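Local structure of phosphoethanolamine N-methyltransferase 1 (Haemonchus contortus, 4KRG) at residues A[360-365]-A[393-398]; A[387-392]-A[417-422]. The protein probably catalyses the S-adenosylmethionine-dependent methylation of phosphoethanolamine, an early step of nematode phosphocholine biosynthesis. All blocks are in the same frame, centred on the assembly; numbering follows the deposited sequence.

How the contacts relate
Contacts 1 and 2 lie in the C-terminal half of the chain, with centres about 14 Å apart. Helix 358-367 comes first and supplies residues 360-365. The chain then runs through strand 372-378 and helix 380-383 to helix 386-390 and the residues just after it, which give contact 2 its first segment, 387-392. Residues 393-398 follow directly and close contact 1. Strand 400-408 leads on to helix 413-422, where residues 417-422 close contact 2. The two loops therefore cross. Ile362 joins them: its CD1 packs against Ser388, Ser391 and Ile392. Contact 1 ties helix 358-367 to the run into strand 396-397, and contact 2 ties helix 386-390 to helix 413-422.

Contact 1: A[360-365]-A[393-398]; sequences SSIDYW and ASIMKP. With BOG (octyl beta-D-glucopyranoside), chain E.
In the C-terminal half of the protein, helix 358-367 packs against the turn that leads into the short strand 396-397. Ile395 carries the contact from the turn, and Ile362 and Trp365, one helical turn apart, receive it. The CG2 methyl of Ile395 lies 3.7 Å from CB of Trp365 and 3.9 Å from the backbone O of Ile362. A chi1 of 66° places this methyl against Trp365 and leaves CG1 to carry CD1 toward Ile362. There CD1 of Ile395 comes within 4.3 Å of CG1 of Ile362. Ser394 adds a peripheral touch, its OG 3.9 Å from CG2 of Ile362. That hydroxyl is hydrogen-bonded to Ser391 O and to Asn366 OD1.

The indole of Trp365 leads away from Ile395. CD2 of the neighbouring Tyr364 sits over the centre of one indole face, and Trp326 and Phe372 meet the indole in edge-to-face packing. An octyl glucoside molecule bridges the two segments. Its alkyl chain approaches the indole obliquely, with C2' 3.7 Å from CZ3 of Trp365. At the sugar end, the extended chain of Lys397 brings NZ to 2.7 Å from O4 of the glucoside as a hydrogen-bond donor. The same NZ forms a salt bridge with Asp373.

The contact is structural, apart from the S-adenosylhomocysteine and phosphoethanolamine pockets of the N-terminal half. No hydrogen bond joins the two segments directly. Apolar packing holds the helix to the turn, while the detergent meets aromatic carbon with its tail and a probably charged amine with its sugar.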
# COMPACT_ATOMS: atom_id res chain seq x y z
N SER A 360 -6.13 11.82 -3.28
CA SER A 360 -4.90 11.05 -3.45
C SER A 360 -5.06 9.98 -4.54
O SER A 360 -4.22 9.84 -5.42
CB SER A 360 -4.48 10.40 -2.13
OG SER A 360 -3.44 9.46 -2.34
N SER A 361 -6.16 9.24 -4.46
CA SER A 361 -6.43 8.17 -5.42
C SER A 361 -6.67 8.75 -6.82
O SER A 361 -6.25 8.18 -7.82
CB SER A 361 -7.63 7.33 -4.98
OG SER A 361 -7.84 6.28 -5.91
N ILE A 362 -7.36 9.88 -6.87
CA ILE A 362 -7.63 10.51 -8.16
C ILE A 362 -6.33 10.93 -8.84
O ILE A 362 -6.17 10.72 -10.04
CB ILE A 362 -8.62 11.68 -8.02
CG1 ILE A 362 -10.02 11.14 -7.73
CG2 ILE A 362 -8.64 12.54 -9.28
CD1 ILE A 362 -11.07 12.22 -7.61
N ASP A 363 -5.39 11.50 -8.08
CA ASP A 363 -4.08 11.87 -8.62
C ASP A 363 -3.37 10.67 -9.23
O ASP A 363 -2.92 10.72 -10.37
CB ASP A 363 -3.20 12.51 -7.56
CG ASP A 363 -3.59 13.94 -7.24
OD1 ASP A 363 -4.32 14.55 -8.05
OD2 ASP A 363 -3.16 14.46 -6.19
N TYR A 364 -3.26 9.61 -8.45
CA TYR A 364 -2.68 8.35 -8.90
C TYR A 364 -3.25 7.91 -10.24
O TYR A 364 -2.51 7.62 -11.18
CB TYR A 364 -2.96 7.27 -7.85
CG TYR A 364 -2.32 5.93 -8.10
CD1 TYR A 364 -1.04 5.66 -7.64
CD2 TYR A 364 -3.01 4.92 -8.75
CE1 TYR A 364 -0.46 4.43 -7.85
CE2 TYR A 364 -2.44 3.69 -8.96
CZ TYR A 364 -1.16 3.45 -8.50
OH TYR A 364 -0.58 2.22 -8.71
N TRP A 365 -4.57 7.86 -10.34
CA TRP A 365 -5.19 7.33 -11.54
C TRP A 365 -5.18 8.33 -12.69
O TRP A 365 -5.13 7.94 -13.86
CB TRP A 365 -6.59 6.77 -11.24
CG TRP A 365 -6.53 5.53 -10.41
CD1 TRP A 365 -6.98 5.36 -9.13
CD2 TRP A 365 -5.95 4.28 -10.81
NE1 TRP A 365 -6.73 4.07 -8.72
CE2 TRP A 365 -6.10 3.39 -9.72
CE3 TRP A 365 -5.32 3.81 -11.98
CZ2 TRP A 365 -5.65 2.06 -9.77
CZ3 TRP A 365 -4.88 2.51 -12.03
CH2 TRP A 365 -5.05 1.65 -10.93
N ALA A 393 -14.69 12.53 -12.41
CA ALA A 393 -14.90 12.39 -13.85
C ALA A 393 -13.60 12.26 -14.64
O ALA A 393 -13.57 11.64 -15.70
CB ALA A 393 -15.70 13.56 -14.38
N SER A 394 -12.52 12.83 -14.13
CA SER A 394 -11.24 12.78 -14.84
C SER A 394 -10.65 11.37 -14.87
O SER A 394 -9.71 11.12 -15.62
CB SER A 394 -10.24 13.77 -14.23
OG SER A 394 -9.92 13.41 -12.90
N ILE A 395 -11.21 10.46 -14.07
CA ILE A 395 -10.82 9.05 -14.14
C ILE A 395 -11.98 8.13 -14.52
O ILE A 395 -11.87 6.91 -14.39
CB ILE A 395 -10.16 8.54 -12.83
CG1 ILE A 395 -11.17 8.54 -11.68
CG2 ILE A 395 -8.94 9.36 -12.47
CD1 ILE A 395 -10.62 7.88 -10.41
N MSE A 396 -13.09 8.71 -14.99
CA MSE A 396 -14.26 7.94 -15.45
C MSE A 396 -14.43 8.01 -16.95
O MSE A 396 -14.19 9.05 -17.56
CB MSE A 396 -15.55 8.47 -14.82
CG MSE A 396 -15.73 8.21 -13.37
SE MSE A 396 -15.90 6.30 -12.94
CE MSE A 396 -14.37 6.23 -11.75
N LYS A 397 -14.89 6.91 -17.56
CA LYS A 397 -15.24 6.96 -18.97
C LYS A 397 -16.44 7.89 -19.16
O LYS A 397 -17.14 8.19 -18.19
CB LYS A 397 -15.55 5.56 -19.51
CG LYS A 397 -14.34 4.65 -19.54
CD LYS A 397 -14.43 3.59 -20.62
CE LYS A 397 -13.40 2.49 -20.38
NZ LYS A 397 -13.70 1.27 -21.17
N PRO A 398 -16.66 8.38 -20.39
CA PRO A 398 -17.87 9.17 -20.60
C PRO A 398 -19.10 8.36 -20.23
O PRO A 398 -19.16 7.18 -20.57
CB PRO A 398 -17.86 9.42 -22.12
CG PRO A 398 -16.41 9.39 -22.48
CD PRO A 398 -15.79 8.36 -21.57
C1 BOG E . -9.12 1.14 -17.53
O1 BOG E . -8.17 1.05 -16.53
C2 BOG E . -8.50 1.63 -18.82
O2 BOG E . -8.03 2.96 -18.63
C3 BOG E . -9.51 1.61 -19.92
O3 BOG E . -8.88 2.02 -21.17
C4 BOG E . -10.13 0.26 -20.08
O4 BOG E . -11.15 0.29 -21.10
C5 BOG E . -10.74 -0.21 -18.77
O5 BOG E . -9.73 -0.20 -17.70
C6 BOG E . -11.26 -1.57 -18.90
O6 BOG E . -12.52 -1.60 -18.30
C1' BOG E . -8.70 1.33 -15.24
C2' BOG E . -7.54 1.25 -14.22
C3' BOG E . -6.83 -0.09 -14.27
C4' BOG E . -6.83 -0.93 -13.14
C5' BOG E . -6.81 -2.47 -13.36
C6' BOG E . -6.64 -3.26 -12.05
C7' BOG E . -7.98 -3.66 -11.39
C8' BOG E . -8.22 -5.13 -11.49

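Contact 2: A[387-392]-A[417-422]; sequences ESINSI and RQRMTT
Van der Waals contact comes from Ile389, whose side chain points from helix 386-390 toward helix 413-422. Its CD1 methyl is 3.7 Å from NH2 of Arg419, and the two side chains cross at about a right angle. The methyl approaches the guanidinium obliquely. Ile389 also packs on Leu380, Leu381, Cys384, Cys423 and Phe425, so its buried side chain meets helix 380-383 and residues that adjoin both helices of the contact. The backbones stay well apart: the nearest CA atoms, those of Asn390 and Thr422, are separated by 7.8 Å.

Polar bonds hold the arginine. A bend at chi3 (73°) swings the guanidinium toward residues 381-386. There NE forms a salt bridge with Asp386, NH1 is hydrogen-bonded to Leu381 O, and NH2 to Cys384 O. All three nitrogens are thus engaged outside the two segments.

Within each segment a hydroxyl bonds back to a backbone oxygen. Ser391 OG donates to Ser388 O at 2.6 Å, and Ser391 N reaches the same oxygen from the same face of the carbonyl plane. Thr422 OG1 donates to Gln418 O, also at 2.6 Å, with a C=O...donor angle of 154°. Here Thr422 N comes to the oxygen from the opposite face.

The contact joins two helices connected through strand 400-408. An isoleucine methyl meets an arginine whose three bonds hold the guanidinium in place, and Asp386 probably offsets its charge.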
# COMPACT_ATOMS: atom_id res chain seq x y z
N GLU A 387 -14.95 19.81 -4.46
CA GLU A 387 -13.77 19.87 -5.32
C GLU A 387 -13.23 18.48 -5.68
O GLU A 387 -12.93 18.22 -6.83
CB GLU A 387 -12.69 20.75 -4.69
CG GLU A 387 -11.44 20.88 -5.55
CD GLU A 387 -10.63 22.13 -5.25
OE1 GLU A 387 -11.22 23.14 -4.80
OE2 GLU A 387 -9.40 22.11 -5.47
N SER A 388 -13.15 17.58 -4.70
CA SER A 388 -12.66 16.22 -4.93
C SER A 388 -13.65 15.37 -5.72
O SER A 388 -13.28 14.59 -6.59
CB SER A 388 -12.36 15.51 -3.60
OG SER A 388 -11.23 16.05 -2.95
N ILE A 389 -14.92 15.52 -5.38
CA ILE A 389 -15.95 14.74 -6.06
C ILE A 389 -16.05 15.14 -7.53
O ILE A 389 -16.16 14.29 -8.41
CB ILE A 389 -17.32 14.89 -5.36
CG1 ILE A 389 -17.24 14.30 -3.95
CG2 ILE A 389 -18.40 14.20 -6.16
CD1 ILE A 389 -18.54 14.37 -3.17
N ASN A 390 -15.99 16.43 -7.80
CA ASN A 390 -16.04 16.92 -9.17
C ASN A 390 -14.92 16.35 -10.04
O ASN A 390 -15.06 16.23 -11.25
CB ASN A 390 -16.00 18.45 -9.19
CG ASN A 390 -16.27 19.01 -10.57
OD1 ASN A 390 -17.33 18.77 -11.15
ND2 ASN A 390 -15.31 19.76 -11.10
N SER A 391 -13.80 15.98 -9.41
CA SER A 391 -12.65 15.51 -10.17
C SER A 391 -12.70 14.02 -10.46
O SER A 391 -11.82 13.48 -11.12
CB SER A 391 -11.36 15.85 -9.43
OG SER A 391 -11.36 15.28 -8.14
N ILE A 392 -13.72 13.34 -9.95
CA ILE A 392 -13.87 11.91 -10.21
C ILE A 392 -13.99 11.65 -11.71
O ILE A 392 -13.41 10.70 -12.23
CB ILE A 392 -15.07 11.34 -9.43
CG1 ILE A 392 -14.71 11.20 -7.94
CG2 ILE A 392 -15.48 9.99 -9.98
CD1 ILE A 392 -15.91 10.96 -7.03
N ARG A 417 -29.24 16.49 -4.44
CA ARG A 417 -29.24 16.66 -5.88
C ARG A 417 -28.37 17.84 -6.28
O ARG A 417 -27.63 17.77 -7.25
CB ARG A 417 -30.68 16.87 -6.38
CG ARG A 417 -31.57 15.71 -6.03
CD ARG A 417 -33.04 16.01 -6.25
NE ARG A 417 -33.84 14.83 -5.94
CZ ARG A 417 -33.90 13.75 -6.71
NH1 ARG A 417 -33.23 13.71 -7.86
NH2 ARG A 417 -34.65 12.71 -6.35
N GLN A 418 -28.46 18.92 -5.53
CA GLN A 418 -27.74 20.13 -5.88
C GLN A 418 -26.23 19.98 -5.72
O GLN A 418 -25.47 20.52 -6.51
CB GLN A 418 -28.29 21.33 -5.11
CG GLN A 418 -29.71 21.71 -5.53
CD GLN A 418 -30.20 22.99 -4.87
OE1 GLN A 418 -29.46 23.65 -4.14
NE2 GLN A 418 -31.45 23.34 -5.14
N ARG A 419 -25.79 19.24 -4.70
CA ARG A 419 -24.37 18.96 -4.56
C ARG A 419 -23.86 18.18 -5.77
O ARG A 419 -22.89 18.56 -6.41
CB ARG A 419 -24.08 18.16 -3.29
CG ARG A 419 -23.88 19.01 -2.05
CD ARG A 419 -23.14 18.24 -0.96
NE ARG A 419 -21.72 18.07 -1.27
CZ ARG A 419 -20.91 17.23 -0.64
NH1 ARG A 419 -21.37 16.47 0.35
NH2 ARG A 419 -19.64 17.15 -1.00
N MSE A 420 -24.54 17.08 -6.08
CA MSE A 420 -24.11 16.19 -7.16
C MSE A 420 -24.25 16.83 -8.54
O MSE A 420 -23.45 16.55 -9.44
CB MSE A 420 -24.88 14.87 -7.12
CG MSE A 420 -24.49 13.97 -5.95
SE MSE A 420 -25.40 12.27 -6.05
CE MSE A 420 -24.60 11.61 -7.68
N THR A 421 -25.26 17.68 -8.71
CA THR A 421 -25.43 18.44 -9.94
C THR A 421 -24.33 19.49 -10.08
O THR A 421 -23.88 19.80 -11.18
CB THR A 421 -26.84 19.07 -10.03
OG1 THR A 421 -27.80 18.05 -10.38
CG2 THR A 421 -26.90 20.16 -11.08
N THR A 422 -23.87 20.03 -8.95
CA THR A 422 -22.76 20.97 -8.95
C THR A 422 -21.44 20.26 -9.29
O THR A 422 -20.55 20.84 -9.92
CB THR A 422 -22.62 21.69 -7.59
OG1 THR A 422 -23.85 22.36 -7.28
CG2 THR A 422 -21.49 22.71 -7.62